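Local coordinates for protein alpha-1,4-endofucoidanase (Mariniflexile fucanivorans, PDB 6DLH) that hydrolyses fucoidan from within the chain as an endo-acting, retaining enzyme of glycoside hydrolase family 107, and carries several bound calcium ions, at residues Thr465-Ala468 / Trp469-Ile472; Leu395-Pro399 / Tyr400-Gln404. All blocks are in the same frame, centred on the assembly; numbering follows the deposited sequence.

Interaction 1: Thr465-Ala468 / Trp469-Ile472; sequences TLPA and WLTI
Pro467 and Leu470 close a type I beta turn, with Ala468 and Trp469 at its two corners. The turn's single cross-bond runs from Leu470 N to Pro467 O, 3.1 Å long and nearly straight at the hydrogen (164°), although the donor sits well above the carbonyl plane rather than on a lone pair. Folding the chain this way sets the Pro467 ring against the Trp469 side chain two residues on. The indole takes the cramped rotamer, CG lying between its own backbone N and carbonyl carbon (chi1 51°), and this turns it back over the proline. Pro467 CB rests on one face of the five-membered ring, 3.3 Å from its centroid, a close CH-pi contact; Pro467 CG reaches Trp469 CZ2 at 3.7 Å. Glu490 takes the indole N-H, which, with Pro467, Pro486 and Pro487 packed on the ring, limits its rotation. An alanine in place of Trp469 would probably leave the Pro467 ring without its aromatic cover and Glu490 without this donor. Behind the turn the contact is wholly aliphatic: Leu466 CD2 meets Leu470 CD2 at 4.0 Å and, across at about a right angle, Ile472 CD1 at 4.2 Å. Leu466 and Ile472 go on to touch Phe496 and Leu498, respectively, of strand 494-502. The whole is a proline-tryptophan CH-pi pair on a tight turn, leading from strand 459-464 into strand 471-476 of what is probably an Ig-like beta domain.

Interaction 2: Leu395-Pro399 / Tyr400-Gln404; sequences LTLQP and YALNQ
Tyr400 holds its CG between backbone N and carbonyl carbon (chi1 76°), which swings the phenol back toward Gln398, the residue before the helix, and brings Tyr400 CE2 obliquely to within 3.7 Å of Gln398 CB. The Gln398 chain is bent at chi2 (-75°), and this turns its amide so that the amide and ring planes are 19° apart. The phenol ends in a hydrogen bond from its OH to the Gly354 carbonyl, and Pro357 and Pro383 touch the ring, so both its base and its far end are held. One residue before Gln398, Leu397 sends CD1 to the backbone of Leu402, 4.0 Å from its CA, and CD2 more loosely to Ala401 CB at 4.4 Å; Phe68 of helix 66-71 packs on the same leucine. The backbone does the polar work. Gln398 O receives Leu402 N at 3.3 Å, which opens the regular i to i+4 pattern, and a weak bond from Ala401 N at 2.9 Å. Pro399 O takes Asn403 N at 3.0 Å and continues the pattern. Asn403 continues outward to Asp361 through ND2. Gln398 occupies the N-cap position and Pro399 stands in the first turn, where its lack of an N-H costs no helical bond: a helix start, opening helix 399-415 in the part of the chain that includes the seven-stranded parallel sheet.

Both contacts are local, each made where the chain changes course, but they lie about 30 Å apart at their nearest atoms and share no element. Interaction 2 comes first in the chain and is partly buried, with Leu397 and Ala401 enclosed; it begins a helix in the part that includes the parallel sheet. Interaction 1 sits at the surface of a likely Ig-like domain and joins successive strands. Each has a proline close before an aromatic residue, yet the roles differ: in 465-472 the proline ring itself packs on the indole, whereas in 395-404 the tyrosine meets glutamine methylenes and backbone bonds of the first helical turn dominate.

Interaction 1: Thr465-Ala468 / Trp469-Ile472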
loop_
_atom_site.group_PDB
_atom_site.type_symbol
_atom_site.label_atom_id
_atom_site.label_comp_id
_atom_site.label_asym_id
_atom_site.label_seq_id
_atom_site.Cartn_x
_atom_site.Cartn_y
_atom_site.Cartn_z
ATOM N N THR A 465 -34.485 16.357 2.601
ATOM C CA THR A 465 -34.599 17.037 1.318
ATOM C C THR A 465 -34.034 16.163 0.199
ATOM O O THR A 465 -32.824 16.129 -0.020
ATOM C CB THR A 465 -33.953 18.431 1.380
ATOM O OG1 THR A 465 -34.623 19.166 2.406
ATOM C CG2 THR A 465 -34.019 19.190 0.072
ATOM N N LEU A 466 -34.939 15.497 -0.529
ATOM C CA LEU A 466 -34.583 14.540 -1.566
ATOM C C LEU A 466 -34.805 15.153 -2.946
ATOM O O LEU A 466 -35.619 16.068 -3.098
ATOM C CB LEU A 466 -35.458 13.292 -1.411
ATOM C CG LEU A 466 -34.971 12.251 -0.407
ATOM C CD1 LEU A 466 -35.238 12.706 1.022
ATOM C CD2 LEU A 466 -35.652 10.914 -0.671
ATOM N N PRO A 467 -34.106 14.657 -3.999
ATOM C CA PRO A 467 -34.431 15.034 -5.377
ATOM C C PRO A 467 -35.885 14.677 -5.687
ATOM O O PRO A 467 -36.358 13.600 -5.316
ATOM C CB PRO A 467 -33.467 14.184 -6.219
ATOM C CG PRO A 467 -32.313 13.864 -5.282
ATOM C CD PRO A 467 -32.964 13.726 -3.921
ATOM N N ALA A 468 -36.592 15.618 -6.331
ATOM C CA ALA A 468 -37.969 15.418 -6.747
ATOM C C ALA A 468 -38.049 14.229 -7.704
ATOM O O ALA A 468 -39.099 13.590 -7.816
ATOM C CB ALA A 468 -38.496 16.677 -7.397
ATOM N N TRP A 469 -36.921 13.946 -8.376
ATOM C CA TRP A 469 -36.846 12.929 -9.413
ATOM C C TRP A 469 -36.641 11.521 -8.845
ATOM O O TRP A 469 -36.791 10.548 -9.582
ATOM C CB TRP A 469 -35.782 13.284 -10.461
ATOM C CG TRP A 469 -34.425 13.625 -9.919
ATOM C CD1 TRP A 469 -33.915 14.876 -9.715
ATOM C CD2 TRP A 469 -33.380 12.702 -9.549
ATOM N NE1 TRP A 469 -32.631 14.796 -9.243
ATOM C CE2 TRP A 469 -32.274 13.478 -9.130
ATOM C CE3 TRP A 469 -33.268 11.303 -9.529
ATOM C CZ2 TRP A 469 -31.083 12.900 -8.685
ATOM C CZ3 TRP A 469 -32.089 10.733 -9.092
ATOM C CH2 TRP A 469 -31.014 11.524 -8.672
ATOM N N LEU A 470 -36.327 11.417 -7.544
ATOM C CA LEU A 470 -35.933 10.161 -6.919
ATOM C C LEU A 470 -37.158 9.402 -6.401
ATOM O O LEU A 470 -38.000 9.964 -5.698
ATOM C CB LEU A 470 -34.934 10.450 -5.791
ATOM C CG LEU A 470 -34.219 9.236 -5.189
ATOM C CD1 LEU A 470 -33.141 8.693 -6.124
ATOM C CD2 LEU A 470 -33.622 9.579 -3.830
ATOM N N THR A 471 -37.250 8.120 -6.788
ATOM C CA THR A 471 -38.196 7.168 -6.218
ATOM C C THR A 471 -37.419 6.134 -5.396
ATOM O O THR A 471 -36.286 5.777 -5.729
ATOM C CB THR A 471 -39.087 6.531 -7.301
ATOM O OG1 THR A 471 -39.836 7.530 -8.004
ATOM C CG2 THR A 471 -40.057 5.503 -6.758
ATOM N N ILE A 472 -38.044 5.675 -4.307
ATOM C CA ILE A 472 -37.517 4.625 -3.450
ATOM C C ILE A 472 -38.536 3.488 -3.433
ATOM O O ILE A 472 -39.613 3.612 -2.846
ATOM C CB ILE A 472 -37.212 5.165 -2.036
ATOM C CG1 ILE A 472 -36.073 6.193 -2.064
ATOM C CG2 ILE A 472 -36.922 4.015 -1.075
ATOM C CD1 ILE A 472 -35.692 6.759 -0.713
#

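Interaction 2: Leu395-Pro399 / Tyr400-Gln404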
loop_
_atom_site.group_PDB
_atom_site.type_symbol
_atom_site.label_atom_id
_atom_site.label_comp_id
_atom_site.label_asym_id
_atom_site.label_seq_id
_atom_site.Cartn_x
_atom_site.Cartn_y
_atom_site.Cartn_z
ATOM N N LEU A 395 -2.052 -9.978 -2.066
ATOM C CA LEU A 395 -2.409 -8.964 -1.092
ATOM C C LEU A 395 -3.868 -9.134 -0.677
ATOM O O LEU A 395 -4.622 -8.170 -0.607
ATOM C CB LEU A 395 -2.113 -7.578 -1.680
ATOM C CG LEU A 395 -0.655 -7.323 -2.072
ATOM C CD1 LEU A 395 -0.508 -5.937 -2.669
ATOM C CD2 LEU A 395 0.267 -7.462 -0.867
ATOM N N THR A 396 -4.244 -10.387 -0.402
ATOM C CA THR A 396 -5.542 -10.721 0.163
ATOM C C THR A 396 -5.300 -11.538 1.433
ATOM O O THR A 396 -4.179 -11.988 1.653
ATOM C CB THR A 396 -6.416 -11.444 -0.871
ATOM O OG1 THR A 396 -5.684 -12.585 -1.329
ATOM C CG2 THR A 396 -6.803 -10.564 -2.042
ATOM N N LEU A 397 -6.355 -11.725 2.248
ATOM C CA LEU A 397 -6.252 -12.359 3.554
ATOM C C LEU A 397 -5.892 -13.832 3.395
ATOM O O LEU A 397 -6.360 -14.505 2.478
ATOM C CB LEU A 397 -7.587 -12.260 4.302
ATOM C CG LEU A 397 -8.045 -10.870 4.751
ATOM C CD1 LEU A 397 -9.436 -10.958 5.365
ATOM C CD2 LEU A 397 -7.071 -10.250 5.743
ATOM N N GLN A 398 -5.061 -14.315 4.326
ATOM C CA GLN A 398 -5.006 -15.732 4.650
ATOM C C GLN A 398 -6.428 -16.246 4.863
ATOM O O GLN A 398 -7.233 -15.615 5.556
ATOM C CB GLN A 398 -4.197 -15.951 5.931
ATOM C CG GLN A 398 -2.694 -15.823 5.731
ATOM C CD GLN A 398 -2.096 -17.018 5.025
ATOM O OE1 GLN A 398 -2.791 -17.969 4.663
ATOM N NE2 GLN A 398 -0.787 -16.984 4.838
ATOM N N PRO A 399 -6.787 -17.403 4.265
ATOM C CA PRO A 399 -8.123 -17.970 4.431
ATOM C C PRO A 399 -8.570 -18.022 5.890
ATOM O O PRO A 399 -9.734 -17.756 6.169
ATOM C CB PRO A 399 -7.963 -19.373 3.821
ATOM C CG PRO A 399 -6.924 -19.171 2.738
ATOM C CD PRO A 399 -5.935 -18.212 3.370
ATOM N N TYR A 400 -7.653 -18.330 6.821
ATOM C CA TYR A 400 -8.051 -18.442 8.222
ATOM C C TYR A 400 -8.476 -17.091 8.794
ATOM O O TYR A 400 -9.378 -17.025 9.632
ATOM C CB TYR A 400 -6.999 -19.130 9.101
ATOM C CG TYR A 400 -5.811 -18.282 9.461
ATOM C CD1 TYR A 400 -5.888 -17.305 10.448
ATOM C CD2 TYR A 400 -4.605 -18.450 8.799
ATOM C CE1 TYR A 400 -4.798 -16.502 10.754
ATOM C CE2 TYR A 400 -3.503 -17.671 9.111
ATOM C CZ TYR A 400 -3.597 -16.707 10.097
ATOM O OH TYR A 400 -2.498 -15.963 10.392
ATOM N N ALA A 401 -7.815 -16.019 8.352
ATOM C CA ALA A 401 -8.110 -14.698 8.887
ATOM C C ALA A 401 -9.516 -14.282 8.466
ATOM O O ALA A 401 -10.266 -13.763 9.288
ATOM C CB ALA A 401 -7.060 -13.700 8.451
ATOM N N LEU A 402 -9.871 -14.551 7.197
ATOM C CA LEU A 402 -11.218 -14.329 6.689
ATOM C C LEU A 402 -12.213 -15.141 7.518
ATOM O O LEU A 402 -13.222 -14.602 7.975
ATOM C CB LEU A 402 -11.289 -14.687 5.196
ATOM C CG LEU A 402 -12.657 -14.486 4.526
ATOM C CD1 LEU A 402 -13.092 -13.030 4.572
ATOM C CD2 LEU A 402 -12.649 -14.958 3.084
ATOM N N ASN A 403 -11.900 -16.427 7.734
ATOM C CA ASN A 403 -12.716 -17.315 8.552
ATOM C C ASN A 403 -13.037 -16.652 9.894
ATOM O O ASN A 403 -14.205 -16.501 10.256
ATOM C CB ASN A 403 -12.022 -18.668 8.728
ATOM C CG ASN A 403 -12.704 -19.573 9.731
ATOM O OD1 ASN A 403 -13.792 -20.079 9.472
ATOM N ND2 ASN A 403 -12.062 -19.805 10.869
ATOM N N GLN A 404 -11.993 -16.215 10.612
ATOM C CA GLN A 404 -12.159 -15.673 11.953
ATOM C C GLN A 404 -12.971 -14.377 11.930
ATOM O O GLN A 404 -13.849 -14.175 12.771
ATOM C CB GLN A 404 -10.799 -15.517 12.642
ATOM C CG GLN A 404 -10.033 -16.829 12.796
ATOM C CD GLN A 404 -8.933 -16.750 13.831
ATOM O OE1 GLN A 404 -8.163 -15.786 13.881
ATOM N NE2 GLN A 404 -8.839 -17.779 14.662
#